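Local coordinates for protein putative archaeal ammonia monooxygenase subunit B (PDB 4O65) that probably forms the copper-binding cupredoxin part of the B subunit of an archaeal ammonia monooxygenase, an enzyme of ammonia oxidation, at residues T18-R23 with V59-G64; I25-F30 with C116-E121; A76-F81 with A127-N132; R96-N101 with G109-K114; P122-A127 with G143-V148. One frame throughout, in Å; residues are numbered along the deposited sequence.

From the N terminus, strand 12-19 meets strand 59-68 in contact 1, closing a loop about half helical. Contact 2 runs from residues 25-30 to 116-121 and crosses contact 1, because 59-64 lies inside the span it closes; it seats the start of helix 27-35 against the end of strand 110-119. Contact 3 joins strands 74-81 and 123-133; it follows contact 1 in series and crosses contact 2. Contact 4, a short closure between 96-101 and 109-114, is nested within contacts 2 and 3. Contact 5 closes the hairpin 123-133/137-149, crosses contact 3, and shares A127 and the copper ion with it. Contacts 1 and 4 lie in the four-strand sheet, contacts 3 and 5 in the five-strand sheet.

Contact 1 of 5, residues T18-R23 with V59-G64; sequences TFSATR and VLIVTG
The two segments run antiparallel, their end-to-end directions 165° apart, with T18 and T63 as a hydrogen-bonded pair and F19 and V62 as a non-hydrogen-bonded one. T18 N gives to T63 O at 2.7 Å, and T63 N returns a bond to T18 O. Past F19 the strand ends, but S20 keeps hold of I61 at both of its backbone polar atoms: S20 N donates to I61 O, and I61 N points almost straight (172°) at the side-chain oxygen S20 OG, 2.8 Å away. A chi1 of 60° sets that hydroxyl between its own backbone N and carbonyl carbon, where it takes the place of a main-chain carbonyl as acceptor. Strand 12-19 is an outermost strand of the four-strand sheet of this cupredoxin domain, and S20 continues the pairing for one more residue where the chain leaves toward the other sheet. A water bridges S20 OG and V59 O; another links T18 O to T63 OG1. On the face carrying F19 and V62, the two side chains lie side by side: V62 CG2 touches F19 CD2 at 3.7 Å, while V62 CG1 sits over one ring face, 4.1 Å above its plane and offset toward the rim. L60 CD1 reaches the ring edge at 4.3 Å from F19 CD2. F19 also packs on A127 and M144, its side chain about 9 Å from the bound copper.

Contact 2 of 5, residues I25-F30 with C116-E121; sequences ITKAEF and CLSALE
K27 and A119 make the one direct hydrogen bond between these segments: K27 N, in the first turn of helix 27-35, donates to A119 O at 2.8 Å. The same oxygen receives a CA-H...O contact from T26 CA at 3.3 Å, so two neighbouring residues converge on it. Among the van der Waals contacts, T26 CG2 rests against the chain at the end of the strand, 3.5 Å from L120 O and 3.6 Å from E121 C. The K27 side chain is bent at chi3 (-63°), which carries CE alongside L120, 3.8 Å from L120 CD2, and past S118 OG at 3.5 Å. The polar ends are settled by other residues: K27 NZ forms salt bridges with E92 and D47, and S118 OG bonds to D58. Further back in strand 110-119, C116 is disulfide-linked to C51. Within the first segment, T26 is the N-cap of helix 27-35, its OG1 accepting the capping bond from E29 N at 3.0 Å; T26 OG1 is also hydrogen-bonded to E151 O. The contact therefore docks an N-capped helix start on the buried end of strand 110-119 of the cupredoxin domain.

Contact 3 of 5, residues A76-F81 with A127-N132; sequences AWISLF and AHTQLN. With CU (copper (II) ion), chain B.
W77 CG sits between the main-chain N and C (chi1 58°), and from there the indole lies over N132, whose CB stands 3.2 Å above the ring plane. This is a CH-pi contact, with N132 CB 3.5 Å from the centroid of the five-membered ring; the indole and the N132 amide are 16° from parallel. The Q130 side chain extends fully from its backbone and passes S79 OG, bringing NE2 to 3.3 Å from F81 CB. The other atom of that amide, OE1, accepts from N132 ND2 at 2.9 Å and lies in the N132 amide plane, which ties the two amides together. One water accepts from N132 ND2, donates to Q130 O and bonds S79 OG. F81 and H128 lie side by side, their rings oblique to one another, with F81 CD2 3.7 Å from H128 CD2. H128 NE2 binds the copper at 2.0 Å, H126 and a water being the other ligands; H128 ND1 is hydrogen-bonded to G141 O, which, with the metal bond, probably helps set the rotation of the imidazole. Six backbone bonds pair W77 with N132, S79 with Q130 and F81 with H128. On the reverse face, I78 CD1 meets T129 CG2 at 3.9 Å. This side turns toward the other sheet: I78 and L80 pack on strand 110-119, A127, T129 and L131 on strand 12-19, and strand 137-149 flanks 123-133.

Contact 4 of 5, residues R96-N101 with G109-K114; sequences RDPPGN and GEVPYK
V111 meets P98 where strand 91-97 gives way to a turn: V111 CG1 presses on P98 CG at 3.5 Å, tighter than usual for two carbons. A chi1 of 173° directs that valine branch at the proline ring. The peptide bond before P98 is cis. P112 follows with its carbonyl, P112 O lying 3.8 Å from P98 CD. At Y113 the backbone side of the residue does the touching, since Y113 CA makes a CA-H...O contact with D97 O at 3.1 Å and Y113 CB is 3.3 Å from that oxygen. The phenol itself leads off to the other sheet, where Y113 OH bonds to T129. K114 closes the contact as the antiparallel hydrogen-bonded partner of D97: D97 N donates to K114 O at 2.8 Å, and K114 N returns to D97 O at 2.9 Å. R96 CA adds a CA-H...O contact to K114 O, and the R96 guanidinium bonds to I78 O across the sandwich. Chemically, then, the edge strand of the four-strand sheet is held here by one reciprocal pair of backbone bonds. Beyond it P98, having no N-H to give, continues the contact through carbon packing against V111.

Contact 5 of 5, residues P122-A127 with G143-V148; sequences PGTYHA and GMSIVV. With CU (copper (II) ion), chain B.
Y125 O accepts from I146 N at 2.8 Å and also takes a CA-H...O contact from S145 CA at 3.3 Å, a double grip midway along the paired segments. Y125 N returns a bond to I146 O, and further reciprocal backbone pairs join G123 with V148 and A127 with M144. The short strand axes are antiparallel, 154° between their N-to-C directions, with T124 and H126 in non-hydrogen-bonded pairs. Toward the domain interior, V148 CG2 touches Y125 CE2 at 3.7 Å, and A127 CB meets I146 CD1 at 4.0 Å. Y125 OH is hydrogen-bonded to E121 O, and W91 lies edge-to-face with the tyrosine ring. On the opposite face T124 OG1 packs against V147 CG2. The H126 ring, its CG anti to the backbone N (chi1 -158°), swings across to the other strand: M144 N lies 4.0 Å above one face, offset toward the rim, and H126 CE1 is 3.5 Å from G143 CA. G143, without a side chain, lets the ring lie against its CA. H126 ND1 binds the copper at 1.9 Å, and H128 and a water 2.1 Å from the metal are further ligands. Two histidines on the same face of strand 123-133, one residue between them, bind one ion, H126 through ND1 and H128 through NE2, while the H126 ring lies against the backbone of G143 and M144, which may help steady it.

Contact 1 of 5, residues T18-R23 with V59-G64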
# COMPACT_ATOMS: atom_id res chain seq x y z
N THR A 18 -4.10 11.47 -1.82
CA THR A 18 -3.04 12.23 -1.18
C THR A 18 -2.00 11.22 -0.75
O THR A 18 -2.40 10.16 -0.28
CB THR A 18 -3.52 12.95 0.09
OG1 THR A 18 -4.52 13.90 -0.29
CG2 THR A 18 -2.35 13.65 0.75
N PHE A 19 -0.71 11.56 -0.90
CA PHE A 19 0.36 10.67 -0.47
C PHE A 19 1.03 11.37 0.70
O PHE A 19 1.33 12.60 0.63
CB PHE A 19 1.39 10.49 -1.59
CG PHE A 19 0.86 9.70 -2.76
CD1 PHE A 19 0.08 10.32 -3.73
CD2 PHE A 19 1.14 8.34 -2.87
CE1 PHE A 19 -0.42 9.60 -4.81
CE2 PHE A 19 0.63 7.59 -3.95
CZ PHE A 19 -0.14 8.24 -4.92
N SER A 20 1.36 10.60 1.74
CA SER A 20 1.93 11.26 2.96
C SER A 20 3.40 11.68 2.78
O SER A 20 3.92 12.45 3.59
CB SER A 20 1.84 10.31 4.17
OG SER A 20 2.58 9.11 3.90
N ALA A 21 4.10 11.10 1.82
CA ALA A 21 5.52 11.42 1.65
C ALA A 21 5.95 11.12 0.23
O ALA A 21 5.35 10.26 -0.42
CB ALA A 21 6.38 10.54 2.60
N THR A 22 7.04 11.77 -0.20
CA THR A 22 7.61 11.42 -1.50
C THR A 22 9.03 10.87 -1.35
O THR A 22 9.64 10.52 -2.35
CB THR A 22 7.69 12.64 -2.42
OG1 THR A 22 8.47 13.65 -1.77
CG2 THR A 22 6.27 13.13 -2.79
N ARG A 23 9.55 10.80 -0.13
CA ARG A 23 10.89 10.23 0.08
C ARG A 23 10.80 9.34 1.29
O ARG A 23 10.33 9.80 2.34
CB ARG A 23 11.96 11.35 0.31
CG ARG A 23 12.10 12.32 -0.87
CD ARG A 23 13.45 13.05 -0.88
NE ARG A 23 14.55 12.07 -0.93
CZ ARG A 23 15.23 11.69 -2.03
NH1 ARG A 23 14.97 12.22 -3.23
NH2 ARG A 23 16.19 10.77 -1.93
N VAL A 59 7.25 4.11 6.03
CA VAL A 59 5.80 3.98 5.89
C VAL A 59 5.22 5.10 5.03
O VAL A 59 5.52 6.28 5.21
CB VAL A 59 5.12 3.92 7.27
CG1 VAL A 59 3.60 4.06 7.15
CG2 VAL A 59 5.52 2.62 7.96
N LEU A 60 4.36 4.67 4.12
CA LEU A 60 3.54 5.56 3.24
C LEU A 60 2.09 5.40 3.58
O LEU A 60 1.59 4.25 3.61
CB LEU A 60 3.75 5.11 1.76
CG LEU A 60 2.87 5.90 0.75
CD1 LEU A 60 3.30 7.38 0.69
CD2 LEU A 60 3.11 5.22 -0.62
N ILE A 61 1.39 6.54 3.74
CA ILE A 61 -0.06 6.56 3.79
C ILE A 61 -0.61 7.20 2.51
O ILE A 61 -0.18 8.30 2.11
CB ILE A 61 -0.54 7.39 5.01
CG1 ILE A 61 -0.07 6.73 6.34
CG2 ILE A 61 -2.08 7.49 4.99
CD1 ILE A 61 -0.43 7.58 7.58
N VAL A 62 -1.59 6.53 1.90
CA VAL A 62 -2.27 7.10 0.74
C VAL A 62 -3.73 7.17 1.14
O VAL A 62 -4.32 6.14 1.57
CB VAL A 62 -2.12 6.19 -0.53
CG1 VAL A 62 -2.79 6.91 -1.75
CG2 VAL A 62 -0.65 5.85 -0.77
N THR A 63 -4.34 8.33 0.95
CA THR A 63 -5.75 8.45 1.28
C THR A 63 -6.50 9.03 0.09
O THR A 63 -5.87 9.63 -0.80
CB THR A 63 -6.01 9.35 2.51
OG1 THR A 63 -5.33 10.62 2.33
CG2 THR A 63 -5.44 8.68 3.81
N GLY A 64 -7.82 8.83 0.08
CA GLY A 64 -8.66 9.41 -1.00
C GLY A 64 -10.10 9.00 -0.82
O GLY A 64 -10.49 8.56 0.28
O HOH W 1 -2.37 10.45 2.84
O HOH W 2 4.79 9.04 5.28

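Contact 2 of 5, residues I25-F30 with C116-E121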
# COMPACT_ATOMS: atom_id res chain seq x y z
N ILE A 25 12.66 5.56 3.35
CA ILE A 25 13.74 4.56 3.35
C ILE A 25 13.12 3.17 3.42
O ILE A 25 11.90 3.03 3.68
CB ILE A 25 14.78 4.78 4.49
CG1 ILE A 25 14.11 4.53 5.83
CG2 ILE A 25 15.35 6.21 4.41
CD1 ILE A 25 15.03 4.74 7.06
N THR A 26 13.90 2.13 3.18
CA THR A 26 13.31 0.76 3.23
C THR A 26 13.04 0.31 4.65
O THR A 26 13.62 0.87 5.61
CB THR A 26 14.23 -0.27 2.56
OG1 THR A 26 15.48 -0.24 3.25
CG2 THR A 26 14.51 0.09 1.07
N LYS A 27 12.22 -0.72 4.81
CA LYS A 27 11.98 -1.30 6.14
C LYS A 27 13.31 -1.77 6.75
O LYS A 27 13.61 -1.50 7.93
CB LYS A 27 11.01 -2.50 6.05
CG LYS A 27 10.53 -2.93 7.43
CD LYS A 27 9.85 -4.31 7.49
CE LYS A 27 8.57 -4.48 6.69
NZ LYS A 27 8.00 -5.84 7.04
N ALA A 28 14.13 -2.43 5.92
CA ALA A 28 15.46 -2.84 6.43
C ALA A 28 16.34 -1.66 6.87
O ALA A 28 17.06 -1.76 7.91
CB ALA A 28 16.17 -3.75 5.40
N GLU A 29 16.35 -0.59 6.06
CA GLU A 29 17.20 0.59 6.41
C GLU A 29 16.69 1.19 7.74
O GLU A 29 17.50 1.56 8.60
CB GLU A 29 17.15 1.67 5.33
CG GLU A 29 18.18 2.79 5.53
CD GLU A 29 19.63 2.32 5.44
OE1 GLU A 29 20.46 2.99 6.06
OE2 GLU A 29 19.96 1.30 4.76
N PHE A 30 15.38 1.21 7.91
CA PHE A 30 14.80 1.71 9.17
C PHE A 30 15.16 0.80 10.35
O PHE A 30 15.57 1.30 11.41
CB PHE A 30 13.28 1.85 9.10
CG PHE A 30 12.69 2.25 10.42
CD1 PHE A 30 12.84 3.56 10.90
CD2 PHE A 30 11.99 1.30 11.19
CE1 PHE A 30 12.29 3.94 12.13
CE2 PHE A 30 11.44 1.69 12.44
CZ PHE A 30 11.58 3.01 12.88
N CYS A 116 -2.00 1.89 3.99
CA CYS A 116 -0.77 2.11 4.74
C CYS A 116 0.17 1.00 4.30
O CYS A 116 -0.21 -0.17 4.41
CB CYS A 116 -1.01 1.98 6.22
SG CYS A 116 0.46 2.60 7.14
N LEU A 117 1.37 1.36 3.83
CA LEU A 117 2.34 0.40 3.24
C LEU A 117 3.74 0.67 3.75
O LEU A 117 4.05 1.78 4.17
CB LEU A 117 2.41 0.54 1.69
CG LEU A 117 1.08 0.29 0.96
CD1 LEU A 117 0.48 1.62 0.57
CD2 LEU A 117 1.32 -0.59 -0.26
N SER A 118 4.53 -0.39 3.77
CA SER A 118 5.96 -0.33 4.06
C SER A 118 6.74 -0.45 2.74
O SER A 118 6.47 -1.36 1.92
CB SER A 118 6.34 -1.53 4.95
OG SER A 118 7.74 -1.51 5.07
N ALA A 119 7.65 0.48 2.48
CA ALA A 119 8.57 0.32 1.34
C ALA A 119 9.60 -0.75 1.67
O ALA A 119 10.32 -0.63 2.70
CB ALA A 119 9.29 1.64 1.07
N LEU A 120 9.74 -1.75 0.80
CA LEU A 120 10.72 -2.84 1.07
C LEU A 120 12.05 -2.70 0.32
O LEU A 120 13.14 -3.12 0.82
CB LEU A 120 10.09 -4.20 0.73
CG LEU A 120 8.81 -4.59 1.45
CD1 LEU A 120 8.32 -5.96 0.97
CD2 LEU A 120 9.04 -4.62 2.96
N GLU A 121 12.01 -2.11 -0.88
CA GLU A 121 13.21 -2.14 -1.73
C GLU A 121 13.47 -0.77 -2.32
O GLU A 121 12.49 -0.01 -2.63
CB GLU A 121 13.04 -3.21 -2.86
CG GLU A 121 12.49 -4.54 -2.35
CD GLU A 121 13.46 -5.28 -1.42
OE1 GLU A 121 14.66 -4.94 -1.42
OE2 GLU A 121 13.02 -6.21 -0.70

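Contact 3 of 5, residues A76-F81 with A127-N132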
# COMPACT_ATOMS: atom_id res chain seq x y z
N ALA A 76 -15.46 -4.35 -4.61
CA ALA A 76 -14.14 -3.87 -5.02
C ALA A 76 -13.04 -4.21 -4.02
O ALA A 76 -13.30 -4.50 -2.84
CB ALA A 76 -14.21 -2.37 -5.25
N TRP A 77 -11.79 -4.16 -4.50
CA TRP A 77 -10.62 -4.19 -3.62
C TRP A 77 -9.60 -3.17 -4.12
O TRP A 77 -9.66 -2.70 -5.28
CB TRP A 77 -10.02 -5.58 -3.55
CG TRP A 77 -9.58 -6.18 -4.86
CD1 TRP A 77 -8.28 -6.25 -5.39
CD2 TRP A 77 -10.42 -6.89 -5.81
NE1 TRP A 77 -8.30 -6.90 -6.61
CE2 TRP A 77 -9.56 -7.31 -6.90
CE3 TRP A 77 -11.80 -7.16 -5.89
CZ2 TRP A 77 -10.06 -8.00 -8.02
CZ3 TRP A 77 -12.28 -7.85 -7.02
CH2 TRP A 77 -11.42 -8.26 -8.05
N ILE A 78 -8.71 -2.76 -3.20
CA ILE A 78 -7.82 -1.68 -3.47
C ILE A 78 -6.37 -2.10 -3.25
O ILE A 78 -6.09 -2.94 -2.40
CB ILE A 78 -8.24 -0.51 -2.56
CG1 ILE A 78 -7.51 0.76 -2.91
CG2 ILE A 78 -8.13 -0.84 -1.05
CD1 ILE A 78 -8.44 1.90 -2.50
N SER A 79 -5.46 -1.55 -4.04
CA SER A 79 -4.07 -1.89 -3.89
C SER A 79 -3.26 -0.70 -4.35
O SER A 79 -3.83 0.32 -4.70
CB SER A 79 -3.73 -3.15 -4.67
OG SER A 79 -4.03 -3.01 -6.05
N LEU A 80 -1.93 -0.86 -4.35
CA LEU A 80 -1.03 0.21 -4.84
C LEU A 80 -0.36 -0.33 -6.08
O LEU A 80 0.29 -1.43 -6.07
CB LEU A 80 -0.02 0.60 -3.76
CG LEU A 80 0.83 1.82 -4.12
CD1 LEU A 80 0.03 3.08 -3.88
CD2 LEU A 80 2.12 1.79 -3.31
N PHE A 81 -0.49 0.43 -7.16
CA PHE A 81 0.19 0.12 -8.43
C PHE A 81 1.50 0.86 -8.50
O PHE A 81 1.51 2.07 -8.35
CB PHE A 81 -0.71 0.52 -9.61
CG PHE A 81 -0.04 0.36 -10.96
CD1 PHE A 81 0.34 -0.90 -11.43
CD2 PHE A 81 0.23 1.48 -11.72
CE1 PHE A 81 0.95 -1.04 -12.68
CE2 PHE A 81 0.83 1.36 -12.99
CZ PHE A 81 1.17 0.11 -13.45
N ALA A 127 3.80 5.82 -8.19
CA ALA A 127 2.80 5.02 -7.50
C ALA A 127 1.41 5.61 -7.70
O ALA A 127 1.26 6.85 -7.69
CB ALA A 127 3.10 5.06 -5.99
N HIS A 128 0.42 4.71 -7.78
CA HIS A 128 -0.99 5.09 -7.99
C HIS A 128 -1.83 4.25 -7.11
O HIS A 128 -1.61 3.02 -6.96
CB HIS A 128 -1.45 4.73 -9.40
CG HIS A 128 -0.67 5.39 -10.52
ND1 HIS A 128 -1.23 6.31 -11.37
CD2 HIS A 128 0.64 5.13 -11.02
CE1 HIS A 128 -0.30 6.68 -12.31
NE2 HIS A 128 0.82 5.95 -12.10
N THR A 129 -2.89 4.85 -6.59
CA THR A 129 -3.97 4.00 -6.05
C THR A 129 -4.53 3.13 -7.18
O THR A 129 -4.84 3.65 -8.26
CB THR A 129 -5.13 4.86 -5.50
OG1 THR A 129 -4.62 5.67 -4.44
CG2 THR A 129 -6.22 3.95 -4.94
N GLN A 130 -4.69 1.83 -6.93
CA GLN A 130 -5.36 0.97 -7.93
C GLN A 130 -6.66 0.41 -7.36
O GLN A 130 -6.67 -0.25 -6.31
CB GLN A 130 -4.40 -0.22 -8.24
CG GLN A 130 -5.04 -1.19 -9.25
CD GLN A 130 -4.14 -2.31 -9.69
OE1 GLN A 130 -4.63 -3.46 -10.02
NE2 GLN A 130 -2.87 -2.03 -9.76
N LEU A 131 -7.78 0.69 -8.04
CA LEU A 131 -9.04 0.09 -7.61
C LEU A 131 -9.34 -1.06 -8.54
O LEU A 131 -9.14 -0.92 -9.76
CB LEU A 131 -10.15 1.17 -7.74
CG LEU A 131 -11.54 0.68 -7.28
CD1 LEU A 131 -11.54 0.34 -5.80
CD2 LEU A 131 -12.64 1.71 -7.67
N ASN A 132 -9.80 -2.21 -8.00
CA ASN A 132 -10.35 -3.26 -8.85
C ASN A 132 -11.79 -3.47 -8.56
O ASN A 132 -12.15 -3.73 -7.42
CB ASN A 132 -9.60 -4.57 -8.70
CG ASN A 132 -8.41 -4.60 -9.64
OD1 ASN A 132 -8.54 -4.84 -10.90
ND2 ASN A 132 -7.33 -4.19 -9.11
CU CU B . 2.62 6.24 -12.90
O HOH W 3 -6.69 -3.43 -6.63
O HOH W 4 2.97 4.68 -14.24

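Contact 4 of 5, residues R96-N101 with G109-K114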
# COMPACT_ATOMS: atom_id res chain seq x y z
N ARG A 96 -5.39 -1.47 5.55
CA ARG A 96 -6.31 -0.90 4.53
C ARG A 96 -7.59 -0.51 5.21
O ARG A 96 -8.06 -1.22 6.14
CB ARG A 96 -6.72 -1.93 3.49
CG ARG A 96 -5.69 -2.33 2.46
CD ARG A 96 -6.26 -3.59 1.82
NE ARG A 96 -5.70 -3.84 0.49
CZ ARG A 96 -4.66 -4.65 0.27
NH1 ARG A 96 -4.08 -5.28 1.30
NH2 ARG A 96 -4.22 -4.83 -0.97
N ASP A 97 -8.18 0.60 4.75
CA ASP A 97 -9.55 0.93 5.14
C ASP A 97 -10.24 1.32 3.84
O ASP A 97 -9.66 2.11 3.10
CB ASP A 97 -9.53 2.12 6.10
CG ASP A 97 -10.89 2.45 6.66
OD1 ASP A 97 -11.70 1.54 6.94
OD2 ASP A 97 -11.16 3.65 6.82
N PRO A 98 -11.41 0.73 3.53
CA PRO A 98 -12.14 -0.34 4.27
C PRO A 98 -11.25 -1.58 4.52
O PRO A 98 -10.35 -1.85 3.72
CB PRO A 98 -13.22 -0.75 3.26
CG PRO A 98 -13.48 0.49 2.47
CD PRO A 98 -12.09 1.07 2.27
N PRO A 99 -11.50 -2.33 5.60
CA PRO A 99 -10.64 -3.48 5.96
C PRO A 99 -10.85 -4.83 5.24
O PRO A 99 -9.94 -5.65 5.23
CB PRO A 99 -10.93 -3.65 7.47
CG PRO A 99 -12.33 -3.19 7.62
CD PRO A 99 -12.46 -2.01 6.68
N GLY A 100 -12.03 -5.12 4.69
CA GLY A 100 -12.19 -6.49 4.12
C GLY A 100 -11.32 -6.71 2.86
O GLY A 100 -10.90 -5.74 2.25
N ASN A 101 -11.05 -7.97 2.49
CA ASN A 101 -10.40 -8.32 1.21
C ASN A 101 -11.17 -7.75 0.01
O ASN A 101 -10.57 -7.35 -0.99
CB ASN A 101 -10.34 -9.84 1.03
CG ASN A 101 -9.45 -10.53 2.05
OD1 ASN A 101 -9.94 -11.11 3.02
ND2 ASN A 101 -8.14 -10.48 1.83
N GLY A 109 -22.71 6.35 -4.26
CA GLY A 109 -22.20 6.78 -2.95
C GLY A 109 -20.68 6.91 -2.98
O GLY A 109 -20.06 6.97 -4.05
N GLU A 110 -20.10 7.05 -1.78
CA GLU A 110 -18.68 7.47 -1.63
C GLU A 110 -18.11 6.56 -0.56
O GLU A 110 -18.79 6.31 0.46
CB GLU A 110 -18.61 8.93 -1.07
CG GLU A 110 -18.26 10.11 -2.00
CD GLU A 110 -19.44 10.99 -2.45
OE1 GLU A 110 -20.50 10.43 -2.81
OE2 GLU A 110 -19.35 12.26 -2.47
N VAL A 111 -16.86 6.11 -0.74
CA VAL A 111 -16.19 5.29 0.27
C VAL A 111 -14.81 5.98 0.49
O VAL A 111 -13.95 5.95 -0.43
CB VAL A 111 -16.02 3.82 -0.22
CG1 VAL A 111 -15.17 3.00 0.77
CG2 VAL A 111 -17.41 3.16 -0.32
N PRO A 112 -14.57 6.57 1.69
CA PRO A 112 -13.19 7.05 1.96
C PRO A 112 -12.28 5.86 2.10
O PRO A 112 -12.71 4.78 2.58
CB PRO A 112 -13.30 7.82 3.31
CG PRO A 112 -14.65 7.48 3.85
CD PRO A 112 -15.54 6.98 2.73
N TYR A 113 -11.02 6.01 1.65
CA TYR A 113 -10.07 4.88 1.81
C TYR A 113 -8.76 5.37 2.40
O TYR A 113 -8.40 6.57 2.26
CB TYR A 113 -9.84 4.15 0.45
CG TYR A 113 -8.98 4.93 -0.53
CD1 TYR A 113 -7.59 4.76 -0.56
CD2 TYR A 113 -9.58 5.73 -1.53
CE1 TYR A 113 -6.79 5.50 -1.47
CE2 TYR A 113 -8.82 6.43 -2.44
CZ TYR A 113 -7.43 6.28 -2.43
OH TYR A 113 -6.72 6.99 -3.34
N LYS A 114 -8.02 4.44 2.98
CA LYS A 114 -6.69 4.72 3.51
C LYS A 114 -5.86 3.44 3.34
O LYS A 114 -6.26 2.33 3.79
CB LYS A 114 -6.73 5.16 4.97
CG LYS A 114 -5.30 5.21 5.61
CD LYS A 114 -5.40 6.03 6.90
CE LYS A 114 -4.12 5.96 7.75
NZ LYS A 114 -4.15 6.90 8.95

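Contact 5 of 5, residues P122-A127 with G143-V148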
# COMPACT_ATOMS: atom_id res chain seq x y z
N PRO A 122 14.75 -0.42 -2.46
CA PRO A 122 15.11 0.89 -2.93
C PRO A 122 14.70 1.08 -4.41
O PRO A 122 14.62 0.09 -5.16
CB PRO A 122 16.64 0.94 -2.74
CG PRO A 122 17.04 -0.44 -2.98
CD PRO A 122 15.97 -1.25 -2.24
N GLY A 123 14.41 2.32 -4.77
CA GLY A 123 14.07 2.63 -6.14
C GLY A 123 13.24 3.89 -6.22
O GLY A 123 12.90 4.50 -5.21
N THR A 124 12.93 4.26 -7.45
CA THR A 124 12.10 5.44 -7.71
C THR A 124 10.84 4.90 -8.32
O THR A 124 10.89 4.17 -9.31
CB THR A 124 12.80 6.44 -8.65
OG1 THR A 124 13.82 7.11 -7.92
CG2 THR A 124 11.79 7.48 -9.16
N TYR A 125 9.70 5.18 -7.68
CA TYR A 125 8.43 4.51 -8.04
C TYR A 125 7.42 5.57 -8.46
O TYR A 125 7.33 6.62 -7.84
CB TYR A 125 7.84 3.73 -6.84
CG TYR A 125 8.75 2.64 -6.30
CD1 TYR A 125 8.70 1.35 -6.86
CD2 TYR A 125 9.64 2.90 -5.25
CE1 TYR A 125 9.53 0.34 -6.39
CE2 TYR A 125 10.50 1.89 -4.80
CZ TYR A 125 10.43 0.63 -5.36
OH TYR A 125 11.26 -0.39 -4.93
N HIS A 126 6.66 5.31 -9.52
CA HIS A 126 5.55 6.19 -9.82
C HIS A 126 4.34 5.42 -9.33
O HIS A 126 3.96 4.40 -9.88
CB HIS A 126 5.47 6.49 -11.32
CG HIS A 126 4.71 7.76 -11.62
ND1 HIS A 126 3.48 7.78 -12.24
CD2 HIS A 126 5.02 9.11 -11.32
CE1 HIS A 126 3.07 9.08 -12.35
NE2 HIS A 126 4.00 9.87 -11.76
N ALA A 127 3.80 5.82 -8.19
CA ALA A 127 2.80 5.02 -7.50
C ALA A 127 1.41 5.61 -7.70
O ALA A 127 1.26 6.85 -7.69
CB ALA A 127 3.10 5.06 -5.99
N GLY A 143 -0.75 9.55 -10.61
CA GLY A 143 0.46 8.98 -9.98
C GLY A 143 1.18 9.99 -9.10
O GLY A 143 0.87 11.18 -9.14
N MET A 144 2.13 9.52 -8.29
CA MET A 144 3.09 10.43 -7.68
C MET A 144 4.43 9.72 -7.58
O MET A 144 4.47 8.51 -7.31
CB MET A 144 2.57 10.79 -6.31
CG MET A 144 3.68 11.10 -5.38
SD MET A 144 3.59 12.86 -5.53
CE MET A 144 2.90 12.99 -3.91
N SER A 145 5.51 10.44 -7.88
CA SER A 145 6.84 9.86 -7.80
C SER A 145 7.32 9.76 -6.34
O SER A 145 7.23 10.72 -5.60
CB SER A 145 7.82 10.66 -8.69
OG SER A 145 9.09 10.04 -8.63
N ILE A 146 7.73 8.55 -5.92
CA ILE A 146 8.23 8.35 -4.55
C ILE A 146 9.61 7.72 -4.66
O ILE A 146 9.78 6.67 -5.31
CB ILE A 146 7.29 7.42 -3.75
CG1 ILE A 146 5.88 8.06 -3.71
CG2 ILE A 146 7.88 7.16 -2.35
CD1 ILE A 146 4.83 7.17 -3.04
N VAL A 147 10.58 8.33 -4.01
CA VAL A 147 11.97 7.77 -4.01
C VAL A 147 12.18 7.02 -2.69
O VAL A 147 11.99 7.61 -1.63
CB VAL A 147 13.02 8.88 -4.15
CG1 VAL A 147 14.44 8.29 -4.19
CG2 VAL A 147 12.76 9.68 -5.43
N VAL A 148 12.62 5.78 -2.79
CA VAL A 148 12.93 4.98 -1.58
C VAL A 148 14.44 4.72 -1.58
O VAL A 148 15.00 4.19 -2.56
CB VAL A 148 12.18 3.65 -1.57
CG1 VAL A 148 12.50 2.88 -0.26
CG2 VAL A 148 10.64 3.85 -1.72
CU CU B . 2.62 6.24 -12.90
O HOH W 4 2.97 4.68 -14.24